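Local structure of inactive glucansucrase (Lactobacillus reuteri, 5JBD) at residues R60-S65 against W71-A76; E259-N264 against D711-G716; Y431-K436 against Q440-N445. The protein is an inactive member of glycosyl hydrolase family 70, built round a TIM-type barrel and carrying a bound calcium ion. All blocks are in the same frame, centred on the assembly; numbering follows the deposited sequence.

Contact 1 of 3, residues R60-S65 against W71-A76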
loop_
_atom_site.group_PDB
_atom_site.type_symbol
_atom_site.label_atom_id
_atom_site.label_comp_id
_atom_site.label_asym_id
_atom_site.label_seq_id
_atom_site.Cartn_x
_atom_site.Cartn_y
_atom_site.Cartn_z
ATOM N N ARG A 60 -36.492 -8.476 17.400
ATOM C CA ARG A 60 -37.359 -9.506 17.963
ATOM C C ARG A 60 -38.747 -8.915 18.152
ATOM O O ARG A 60 -38.939 -8.097 19.057
ATOM C CB ARG A 60 -36.808 -9.988 19.305
ATOM C CG ARG A 60 -37.649 -11.083 19.956
ATOM C CD ARG A 60 -37.166 -11.401 21.357
ATOM N NE ARG A 60 -38.118 -12.245 22.081
ATOM C CZ ARG A 60 -37.971 -12.624 23.350
ATOM N NH1 ARG A 60 -36.910 -12.230 24.067
ATOM N NH2 ARG A 60 -38.902 -13.393 23.916
ATOM N N PRO A 61 -39.723 -9.307 17.303
ATOM C CA PRO A 61 -41.101 -8.867 17.585
ATOM C C PRO A 61 -41.646 -9.597 18.795
ATOM O O PRO A 61 -41.077 -10.619 19.201
ATOM C CB PRO A 61 -41.877 -9.284 16.328
ATOM C CG PRO A 61 -41.114 -10.451 15.789
ATOM C CD PRO A 61 -39.666 -10.185 16.117
ATOM N N TYR A 62 -42.728 -9.082 19.375
ATOM C CA TYR A 62 -43.368 -9.759 20.511
ATOM C C TYR A 62 -43.896 -11.134 20.085
ATOM O O TYR A 62 -43.691 -12.124 20.782
ATOM C CB TYR A 62 -44.470 -8.880 21.118
ATOM C CG TYR A 62 -45.147 -9.489 22.341
ATOM C CD1 TYR A 62 -46.242 -10.327 22.193
ATOM C CD2 TYR A 62 -44.692 -9.224 23.642
ATOM C CE1 TYR A 62 -46.881 -10.888 23.288
ATOM C CE2 TYR A 62 -45.330 -9.784 24.752
ATOM C CZ TYR A 62 -46.422 -10.617 24.566
ATOM O OH TYR A 62 -47.090 -11.199 25.627
ATOM N N GLY A 63 -44.570 -11.193 18.941
ATOM C CA GLY A 63 -45.069 -12.460 18.403
ATOM C C GLY A 63 -45.141 -12.471 16.888
ATOM O O GLY A 63 -44.901 -11.446 16.253
ATOM N N THR A 64 -45.475 -13.639 16.332
ATOM C CA THR A 64 -45.612 -13.852 14.894
ATOM C C THR A 64 -46.770 -14.802 14.577
ATOM O O THR A 64 -47.272 -15.518 15.454
ATOM C CB THR A 64 -44.324 -14.454 14.273
ATOM O OG1 THR A 64 -44.132 -15.788 14.758
ATOM C CG2 THR A 64 -43.126 -13.632 14.599
ATOM N N SER A 65 -47.200 -14.799 13.319
ATOM C CA SER A 65 -48.326 -15.624 12.884
ATOM C C SER A 65 -48.165 -16.090 11.447
ATOM O O SER A 65 -47.671 -15.354 10.602
ATOM C CB SER A 65 -49.641 -14.842 13.003
ATOM O OG SER A 65 -50.751 -15.612 12.572
ATOM N N TRP A 71 -51.515 -16.563 16.976
ATOM C CA TRP A 71 -50.270 -15.819 17.199
ATOM C C TRP A 71 -49.460 -16.530 18.260
ATOM O O TRP A 71 -50.010 -16.951 19.269
ATOM C CB TRP A 71 -50.572 -14.382 17.650
ATOM C CG TRP A 71 -51.140 -13.564 16.541
ATOM C CD1 TRP A 71 -52.437 -13.569 16.113
ATOM C CD2 TRP A 71 -50.444 -12.645 15.703
ATOM N NE1 TRP A 71 -52.591 -12.711 15.054
ATOM C CE2 TRP A 71 -51.380 -12.134 14.775
ATOM C CE3 TRP A 71 -49.109 -12.208 15.630
ATOM C CZ2 TRP A 71 -51.030 -11.201 13.801
ATOM C CZ3 TRP A 71 -48.765 -11.292 14.663
ATOM C CH2 TRP A 71 -49.722 -10.794 13.755
ATOM N N TYR A 72 -48.162 -16.673 18.023
ATOM C CA TYR A 72 -47.246 -17.286 18.986
ATOM C C TYR A 72 -46.199 -16.281 19.425
ATOM O O TYR A 72 -45.586 -15.599 18.589
ATOM C CB TYR A 72 -46.588 -18.519 18.382
ATOM C CG TYR A 72 -47.589 -19.616 18.068
ATOM C CD1 TYR A 72 -48.172 -20.369 19.090
ATOM C CD2 TYR A 72 -47.954 -19.894 16.760
ATOM C CE1 TYR A 72 -49.091 -21.386 18.817
ATOM C CE2 TYR A 72 -48.867 -20.904 16.469
ATOM C CZ TYR A 72 -49.434 -21.647 17.500
ATOM O OH TYR A 72 -50.333 -22.647 17.215
ATOM N N LYS A 73 -45.993 -16.194 20.733
ATOM C CA LYS A 73 -44.918 -15.386 21.293
ATOM C C LYS A 73 -43.554 -15.889 20.809
ATOM O O LYS A 73 -43.332 -17.094 20.681
ATOM C CB LYS A 73 -44.973 -15.400 22.823
ATOM C CG LYS A 73 -46.098 -14.548 23.397
ATOM C CD LYS A 73 -46.465 -14.933 24.828
ATOM C CE LYS A 73 -47.754 -15.747 24.879
ATOM N NZ LYS A 73 -48.119 -16.121 26.272
ATOM N N THR A 74 -42.655 -14.952 20.525
ATOM C CA THR A 74 -41.277 -15.273 20.176
ATOM C C THR A 74 -40.497 -15.730 21.396
ATOM O O THR A 74 -40.807 -15.325 22.518
ATOM C CB THR A 74 -40.541 -14.040 19.626
ATOM O OG1 THR A 74 -40.622 -12.955 20.566
ATOM C CG2 THR A 74 -41.143 -13.621 18.307
ATOM N N THR A 75 -39.489 -16.568 21.167
ATOM C CA THR A 75 -38.401 -16.760 22.131
ATOM C C THR A 75 -37.328 -15.717 21.857
ATOM O O THR A 75 -37.404 -14.970 20.871
ATOM C CB THR A 75 -37.749 -18.159 22.026
ATOM O OG1 THR A 75 -36.961 -18.234 20.828
ATOM C CG2 THR A 75 -38.783 -19.262 22.039
ATOM N N ALA A 76 -36.302 -15.685 22.700
ATOM C CA ALA A 76 -35.143 -14.823 22.479
ATOM C C ALA A 76 -34.373 -15.132 21.180
ATOM O O ALA A 76 -33.545 -14.337 20.763
ATOM C CB ALA A 76 -34.195 -14.904 23.671
HETATM O O HOH W 1 -42.358 -12.980 23.370
HETATM O O HOH W 2 -43.165 -16.419 17.364
#
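The hydroxyl of T74 is gripped from two sides: OG1 donates to P61 O at 2.7 Å and accepts from R60 NE at 3.0 Å. It sits at one end of a two-stranded antiparallel beta hairpin, strands 63-64 and 72-73, whose segments run 156° apart. The first torsion of T74, 55°, places OG1 between its backbone N and carbonyl carbon, where it meets the P61 carbonyl nearly head-on while CG2 packs near the proline ring. R60 approaches with an extended chain and takes T74 side-on with two nitrogens. NE points almost straight at OG1, which lies in the guanidinium plane, whereas NH2 reaches T74 O at 3.1 Å from above that carbonyl's plane, a more bent bond. The backbone of T75 and A76 covers one guanidinium face, and F39 makes a cation-pi contact with the same arginine.

Further along, T64 and Y72 form the hydrogen-bonded pair, T64 N donating to Y72 O and Y72 N to T64 O, both at 3.0 Å. G63 and K73 are the non-hydrogen-bonded pair, with CA atoms 4.1 Å apart. T74 N then bonds to Y62 O, and a water donates to both Y62 O and T74 O, bridging the two segments just beyond the paired residues. The Y62 and K73 side chains lie alongside each other, Y62 CE1 being 3.7 Å from K73 CG. Near the turn, S65 OG bonds to T70 O and to the amides of D67 and G68, while Y138 of helix 126-147 touches both S65 and W71. The methylene of S65 lies over the face of the indole in a CH-pi contact: CB stands 3.6 Å from the centroid of the W71 six-membered ring, 12° off its normal.

Contact 2 of 3, residues E259-N264 against D711-G716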
loop_
_atom_site.group_PDB
_atom_site.type_symbol
_atom_site.label_atom_id
_atom_site.label_comp_id
_atom_site.label_asym_id
_atom_site.label_seq_id
_atom_site.Cartn_x
_atom_site.Cartn_y
_atom_site.Cartn_z
ATOM N N GLU A 259 6.423 2.417 16.511
ATOM C CA GLU A 259 7.815 2.441 16.048
ATOM C C GLU A 259 8.760 1.820 17.071
ATOM O O GLU A 259 9.603 0.991 16.716
ATOM C CB GLU A 259 8.227 3.873 15.711
ATOM C CG GLU A 259 7.509 4.427 14.478
ATOM C CD GLU A 259 7.381 5.938 14.461
ATOM O OE1 GLU A 259 8.147 6.615 15.177
ATOM O OE2 GLU A 259 6.486 6.454 13.747
ATOM N N TYR A 260 8.564 2.168 18.348
ATOM C CA TYR A 260 9.372 1.614 19.425
ATOM C C TYR A 260 9.217 0.082 19.488
ATOM O O TYR A 260 10.200 -0.645 19.667
ATOM C CB TYR A 260 9.023 2.270 20.777
ATOM C CG TYR A 260 9.821 1.708 21.934
ATOM C CD1 TYR A 260 11.137 2.111 22.170
ATOM C CD2 TYR A 260 9.277 0.727 22.761
ATOM C CE1 TYR A 260 11.879 1.564 23.207
ATOM C CE2 TYR A 260 10.004 0.184 23.807
ATOM C CZ TYR A 260 11.292 0.598 24.028
ATOM O OH TYR A 260 11.989 0.037 25.073
ATOM N N PHE A 261 7.987 -0.395 19.310
ATOM C CA PHE A 261 7.685 -1.836 19.295
ATOM C C PHE A 261 8.433 -2.563 18.184
ATOM O O PHE A 261 9.120 -3.561 18.421
ATOM C CB PHE A 261 6.169 -2.023 19.131
ATOM C CG PHE A 261 5.715 -3.452 18.976
ATOM C CD1 PHE A 261 5.584 -4.282 20.082
ATOM C CD2 PHE A 261 5.349 -3.945 17.724
ATOM C CE1 PHE A 261 5.131 -5.592 19.943
ATOM C CE2 PHE A 261 4.888 -5.247 17.581
ATOM C CZ PHE A 261 4.788 -6.076 18.691
ATOM N N LEU A 262 8.326 -2.039 16.973
ATOM C CA LEU A 262 8.978 -2.660 15.816
ATOM C C LEU A 262 10.509 -2.634 15.929
ATOM O O LEU A 262 11.168 -3.610 15.576
ATOM C CB LEU A 262 8.502 -2.013 14.521
ATOM C CG LEU A 262 7.018 -2.251 14.202
ATOM C CD1 LEU A 262 6.590 -1.337 13.085
ATOM C CD2 LEU A 262 6.727 -3.713 13.857
ATOM N N LEU A 263 11.054 -1.555 16.491
ATOM C CA LEU A 263 12.502 -1.414 16.674
ATOM C C LEU A 263 13.066 -2.298 17.787
ATOM O O LEU A 263 14.292 -2.409 17.910
ATOM C CB LEU A 263 12.887 0.056 16.934
ATOM C CG LEU A 263 12.701 1.067 15.790
ATOM C CD1 LEU A 263 12.712 2.500 16.322
ATOM C CD2 LEU A 263 13.753 0.917 14.694
ATOM N N ASN A 264 12.182 -2.913 18.587
ATOM C CA ASN A 264 12.552 -3.851 19.637
ATOM C C ASN A 264 11.698 -5.141 19.610
ATOM O O ASN A 264 11.532 -5.793 20.644
ATOM C CB ASN A 264 12.397 -3.143 20.992
ATOM C CG ASN A 264 13.393 -2.022 21.163
ATOM O OD1 ASN A 264 14.549 -2.263 21.471
ATOM N ND2 ASN A 264 12.960 -0.802 20.928
ATOM N N ASP A 711 -4.672 -5.698 12.367
ATOM C CA ASP A 711 -3.955 -5.681 13.649
ATOM C C ASP A 711 -2.485 -5.294 13.420
ATOM O O ASP A 711 -1.729 -6.055 12.828
ATOM C CB ASP A 711 -4.064 -7.062 14.345
ATOM C CG ASP A 711 -3.609 -7.043 15.803
ATOM O OD1 ASP A 711 -2.678 -6.277 16.165
ATOM O OD2 ASP A 711 -4.192 -7.805 16.623
ATOM N N ARG A 712 -2.110 -4.112 13.912
ATOM C CA ARG A 712 -0.773 -3.531 13.708
ATOM C C ARG A 712 0.322 -4.171 14.566
ATOM O O ARG A 712 1.510 -3.976 14.293
ATOM C CB ARG A 712 -0.788 -2.042 14.034
ATOM C CG ARG A 712 -1.509 -1.159 13.030
ATOM C CD ARG A 712 -1.395 0.280 13.503
ATOM N NE ARG A 712 -1.778 1.272 12.506
ATOM C CZ ARG A 712 -1.611 2.591 12.653
ATOM N NH1 ARG A 712 -1.077 3.099 13.763
ATOM N NH2 ARG A 712 -1.986 3.406 11.678
ATOM N N TYR A 713 -0.067 -4.923 15.593
ATOM C CA TYR A 713 0.892 -5.538 16.507
ATOM C C TYR A 713 1.010 -7.051 16.403
ATOM O O TYR A 713 2.010 -7.595 16.856
ATOM C CB TYR A 713 0.558 -5.143 17.947
ATOM C CG TYR A 713 0.788 -3.676 18.207
ATOM C CD1 TYR A 713 -0.218 -2.734 17.979
ATOM C CD2 TYR A 713 2.018 -3.214 18.660
ATOM C CE1 TYR A 713 0.002 -1.381 18.208
ATOM C CE2 TYR A 713 2.239 -1.859 18.895
ATOM C CZ TYR A 713 1.229 -0.950 18.670
ATOM O OH TYR A 713 1.480 0.386 18.907
ATOM N N ASN A 714 0.010 -7.729 15.845
ATOM C CA ASN A 714 0.071 -9.178 15.677
ATOM C C ASN A 714 0.730 -9.442 14.332
ATOM O O ASN A 714 0.096 -9.275 13.293
ATOM C CB ASN A 714 -1.348 -9.785 15.745
ATOM C CG ASN A 714 -1.361 -11.308 15.688
ATOM O OD1 ASN A 714 -0.450 -11.950 15.159
ATOM N ND2 ASN A 714 -2.401 -11.900 16.268
ATOM N N LEU A 715 1.985 -9.893 14.353
ATOM C CA LEU A 715 2.708 -10.250 13.119
ATOM C C LEU A 715 2.657 -11.752 12.787
ATOM O O LEU A 715 3.538 -12.282 12.106
ATOM C CB LEU A 715 4.164 -9.730 13.141
ATOM C CG LEU A 715 4.476 -8.212 13.017
ATOM C CD1 LEU A 715 3.357 -7.352 13.551
ATOM C CD2 LEU A 715 5.824 -7.727 13.563
ATOM N N GLY A 716 1.599 -12.423 13.250
ATOM C CA GLY A 716 1.355 -13.821 12.956
ATOM C C GLY A 716 1.753 -14.734 14.107
ATOM O O GLY A 716 2.672 -14.429 14.874
#
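The nearest CA atoms across the contact are those of F261 and Y713, 8.2 Å apart, so the gap between the last turn of helix 249-263 and the irregular loop 711-716 is bridged mainly by side chains. D711 OD1 accepts from Y713 N at 3.0 Å, an Asx turn, and also from N714 N, which comes from above the carboxylate plane; N714 OD1 closes a second Asx turn by accepting from G716 N at 2.8 Å.

The rings of F261 and Y713 form a T-shaped pair, with centroids 4.9 Å apart and planes at 67°. Y713 supplies the edge: its CD2 lies over the centre of the F261 ring and comes within 3.5 Å of F261 CD2. CG of F261 stands anti to the backbone N (chi1 175°), which carries the ring out from the helix to receive that edge. The two leucines touch through single methyls, L262 CD2 and L715 CD2 being 4.1 Å apart.

Y265 and Y800 also meet the F261 ring, and W258 that of Y713. Y713 OH is hydrogen-bonded to E254 OE2 and N257 ND2 of the same helix as F261. L262 also packs on F280 of barrel strand 279-282, so the contact joins a helix beside the barrel to the loop between strand 696-697 and helix 727-739. The side-chain contacts between the segments are apolar, with the carbonyl O of Y713 also near the F261 ring; dispersion and the ring quadrupoles therefore probably supply the attraction, while Y713 OH and D711 OD1 find partners in helix and loop.

Contact 3 of 3, residues Y431-K436 against Q440-N445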
loop_
_atom_site.group_PDB
_atom_site.type_symbol
_atom_site.label_atom_id
_atom_site.label_comp_id
_atom_site.label_asym_id
_atom_site.label_seq_id
_atom_site.Cartn_x
_atom_site.Cartn_y
_atom_site.Cartn_z
ATOM N N TYR A 431 4.689 -13.921 -18.175
ATOM C CA TYR A 431 5.907 -14.758 -18.199
ATOM C C TYR A 431 6.324 -15.127 -19.621
ATOM O O TYR A 431 7.512 -15.130 -19.934
ATOM C CB TYR A 431 5.755 -16.062 -17.406
ATOM C CG TYR A 431 5.747 -15.941 -15.894
ATOM C CD1 TYR A 431 6.832 -15.400 -15.198
ATOM C CD2 TYR A 431 4.667 -16.416 -15.161
ATOM C CE1 TYR A 431 6.827 -15.306 -13.814
ATOM C CE2 TYR A 431 4.653 -16.328 -13.783
ATOM C CZ TYR A 431 5.737 -15.783 -13.115
ATOM O OH TYR A 431 5.706 -15.716 -11.749
ATOM N N ALA A 432 5.345 -15.444 -20.470
ATOM C CA ALA A 432 5.621 -15.735 -21.880
ATOM C C ALA A 432 6.171 -14.483 -22.579
ATOM O O ALA A 432 7.151 -14.560 -23.308
ATOM C CB ALA A 432 4.377 -16.235 -22.581
ATOM N N ASP A 433 5.553 -13.338 -22.316
ATOM C CA ASP A 433 5.987 -12.065 -22.932
ATOM C C ASP A 433 7.383 -11.647 -22.474
ATOM O O ASP A 433 8.195 -11.182 -23.286
ATOM C CB ASP A 433 4.969 -10.953 -22.659
ATOM C CG ASP A 433 5.247 -9.704 -23.456
ATOM O OD1 ASP A 433 5.043 -9.724 -24.690
ATOM O OD2 ASP A 433 5.651 -8.679 -22.848
ATOM N N GLN A 434 7.681 -11.816 -21.190
ATOM C CA GLN A 434 9.005 -11.446 -20.645
ATOM C C GLN A 434 10.166 -12.139 -21.375
ATOM O O GLN A 434 11.244 -11.550 -21.534
ATOM C CB GLN A 434 9.058 -11.745 -19.137
ATOM C CG GLN A 434 10.266 -11.192 -18.390
ATOM C CD GLN A 434 10.230 -11.511 -16.895
ATOM O OE1 GLN A 434 10.035 -12.673 -16.484
ATOM N NE2 GLN A 434 10.397 -10.495 -16.079
ATOM N N GLU A 435 9.939 -13.369 -21.845
ATOM C CA GLU A 435 10.973 -14.139 -22.567
ATOM C C GLU A 435 11.203 -13.732 -24.028
ATOM O O GLU A 435 12.207 -14.126 -24.618
ATOM C CB GLU A 435 10.631 -15.634 -22.519
ATOM C CG GLU A 435 10.601 -16.174 -21.106
ATOM C CD GLU A 435 11.154 -17.568 -21.025
ATOM O OE1 GLU A 435 10.442 -18.500 -21.442
ATOM O OE2 GLU A 435 12.297 -17.719 -20.548
ATOM N N LYS A 436 10.271 -12.967 -24.600
ATOM C CA LYS A 436 10.327 -12.585 -26.007
ATOM C C LYS A 436 11.329 -11.455 -26.275
ATOM O O LYS A 436 11.648 -10.657 -25.392
ATOM C CB LYS A 436 8.946 -12.129 -26.501
ATOM C CG LYS A 436 7.920 -13.242 -26.565
ATOM C CD LYS A 436 6.548 -12.708 -26.939
ATOM C CE LYS A 436 5.497 -13.804 -26.864
ATOM N NZ LYS A 436 4.184 -13.342 -27.387
ATOM N N GLN A 440 5.409 -7.228 -25.767
ATOM C CA GLN A 440 4.189 -6.423 -25.891
ATOM C C GLN A 440 3.817 -5.702 -24.604
ATOM O O GLN A 440 3.168 -4.654 -24.656
ATOM C CB GLN A 440 3.004 -7.313 -26.320
ATOM C CG GLN A 440 3.114 -7.860 -27.730
ATOM C CD GLN A 440 3.153 -6.741 -28.737
ATOM O OE1 GLN A 440 2.136 -6.098 -29.048
ATOM N NE2 GLN A 440 4.354 -6.474 -29.225
ATOM N N TYR A 441 4.206 -6.277 -23.460
ATOM C CA TYR A 441 3.793 -5.793 -22.142
ATOM C C TYR A 441 4.950 -5.538 -21.183
ATOM O O TYR A 441 4.938 -4.548 -20.462
ATOM C CB TYR A 441 2.830 -6.796 -21.493
ATOM C CG TYR A 441 1.729 -7.297 -22.411
ATOM C CD1 TYR A 441 0.818 -6.411 -22.975
ATOM C CD2 TYR A 441 1.610 -8.661 -22.721
ATOM C CE1 TYR A 441 -0.182 -6.853 -23.824
ATOM C CE2 TYR A 441 0.606 -9.117 -23.572
ATOM C CZ TYR A 441 -0.285 -8.210 -24.121
ATOM O OH TYR A 441 -1.289 -8.642 -24.956
ATOM N N ALA A 442 5.906 -6.454 -21.131
ATOM C CA ALA A 442 7.026 -6.381 -20.203
ATOM C C ALA A 442 8.087 -5.374 -20.650
ATOM O O ALA A 442 8.200 -5.037 -21.823
ATOM C CB ALA A 442 7.672 -7.754 -20.044
ATOM N N GLN A 443 8.877 -4.926 -19.679
ATOM C CA GLN A 443 9.924 -3.934 -19.926
ATOM C C GLN A 443 11.023 -4.459 -20.818
ATOM O O GLN A 443 11.483 -5.575 -20.648
ATOM C CB GLN A 443 10.546 -3.488 -18.589
ATOM C CG GLN A 443 9.653 -2.567 -17.800
ATOM C CD GLN A 443 9.625 -1.186 -18.399
ATOM O OE1 GLN A 443 8.622 -0.752 -18.966
ATOM N NE2 GLN A 443 10.725 -0.495 -18.287
ATOM N N TYR A 444 11.463 -3.621 -21.757
ATOM C CA TYR A 444 12.689 -3.864 -22.514
ATOM C C TYR A 444 13.916 -3.485 -21.668
ATOM O O TYR A 444 13.816 -2.690 -20.732
ATOM C CB TYR A 444 12.687 -3.042 -23.800
ATOM C CG TYR A 444 11.747 -3.537 -24.885
ATOM C CD1 TYR A 444 10.364 -3.393 -24.766
ATOM C CD2 TYR A 444 12.243 -4.147 -26.022
ATOM C CE1 TYR A 444 9.503 -3.867 -25.750
ATOM C CE2 TYR A 444 11.395 -4.613 -27.022
ATOM C CZ TYR A 444 10.027 -4.474 -26.878
ATOM O OH TYR A 444 9.184 -4.942 -27.878
ATOM N N ASN A 445 15.057 -4.065 -22.013
ATOM C CA ASN A 445 16.356 -3.678 -21.460
ATOM C C ASN A 445 16.463 -3.722 -19.935
ATOM O O ASN A 445 17.050 -2.817 -19.327
ATOM C CB ASN A 445 16.737 -2.263 -21.968
ATOM C CG ASN A 445 17.210 -2.254 -23.410
ATOM O OD1 ASN A 445 18.178 -2.947 -23.797
ATOM N ND2 ASN A 445 16.578 -1.419 -24.211
#
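With CG anti to the backbone N (chi1 -170°) and the carboxylate turned by chi2 of 71°, D433 carries both oxygens from the last turn of helix 420-434 to three successive backbone amides of segment 440-445. OD1 receives Q440 N on its syn lone pair at 2.7 Å, in a nearly straight bond. OD2 takes two donors: A442 N arrives at 2.8 Å nearly in line with the C-O bond, and its N-H...O angle of 176° makes it almost straight, while Y441 N comes at 2.9 Å from above the carboxylate plane in a more bent bond.

Three bonds to one carboxylate fix its rotation and hold the returning chain against the helix. Because D433 is buried, the converging N-H groups probably help to stabilise a negative charge there. CB of Q440 lies 3.6 Å from OD1 of D433 and also over the face of the Y441 ring, whose CD2 comes 3.9 Å from D433 CG. The methyl of A442 packs against the helix backbone, its CB 4.0 Å from Q434 CA.

K439, in the turn between the segments, bonds through NZ to Q434 O and K436 O, holding the chain as it leaves the helix. The arrangement is thus a tight connection from helix 420-434 to helix 446-455, with Y441 packed on L402 and K405 of helix 392-406.

Overall arrangement
The three contacts differ in chemistry and place. Contact 1 lies farthest out, its centre about 49 Å from that of the chain, and is a partly buried hairpin held by strand pairing and an arginine grip. Contacts 2 and 3 are buried, both in the family 70 part of the chain and on opposite sides of the chain's centre. Contact 2, its centre about 17 Å from that point, is a mainly apolar join between segments 447 residues apart in sequence; contact 3 is local and depends on one carboxylate binding backbone amides. Contact 3 is nested in the long loop closed by contact 2. The contacts share no helix or strand, and even contacts 2 and 3 have nearest atoms about 24 Å apart.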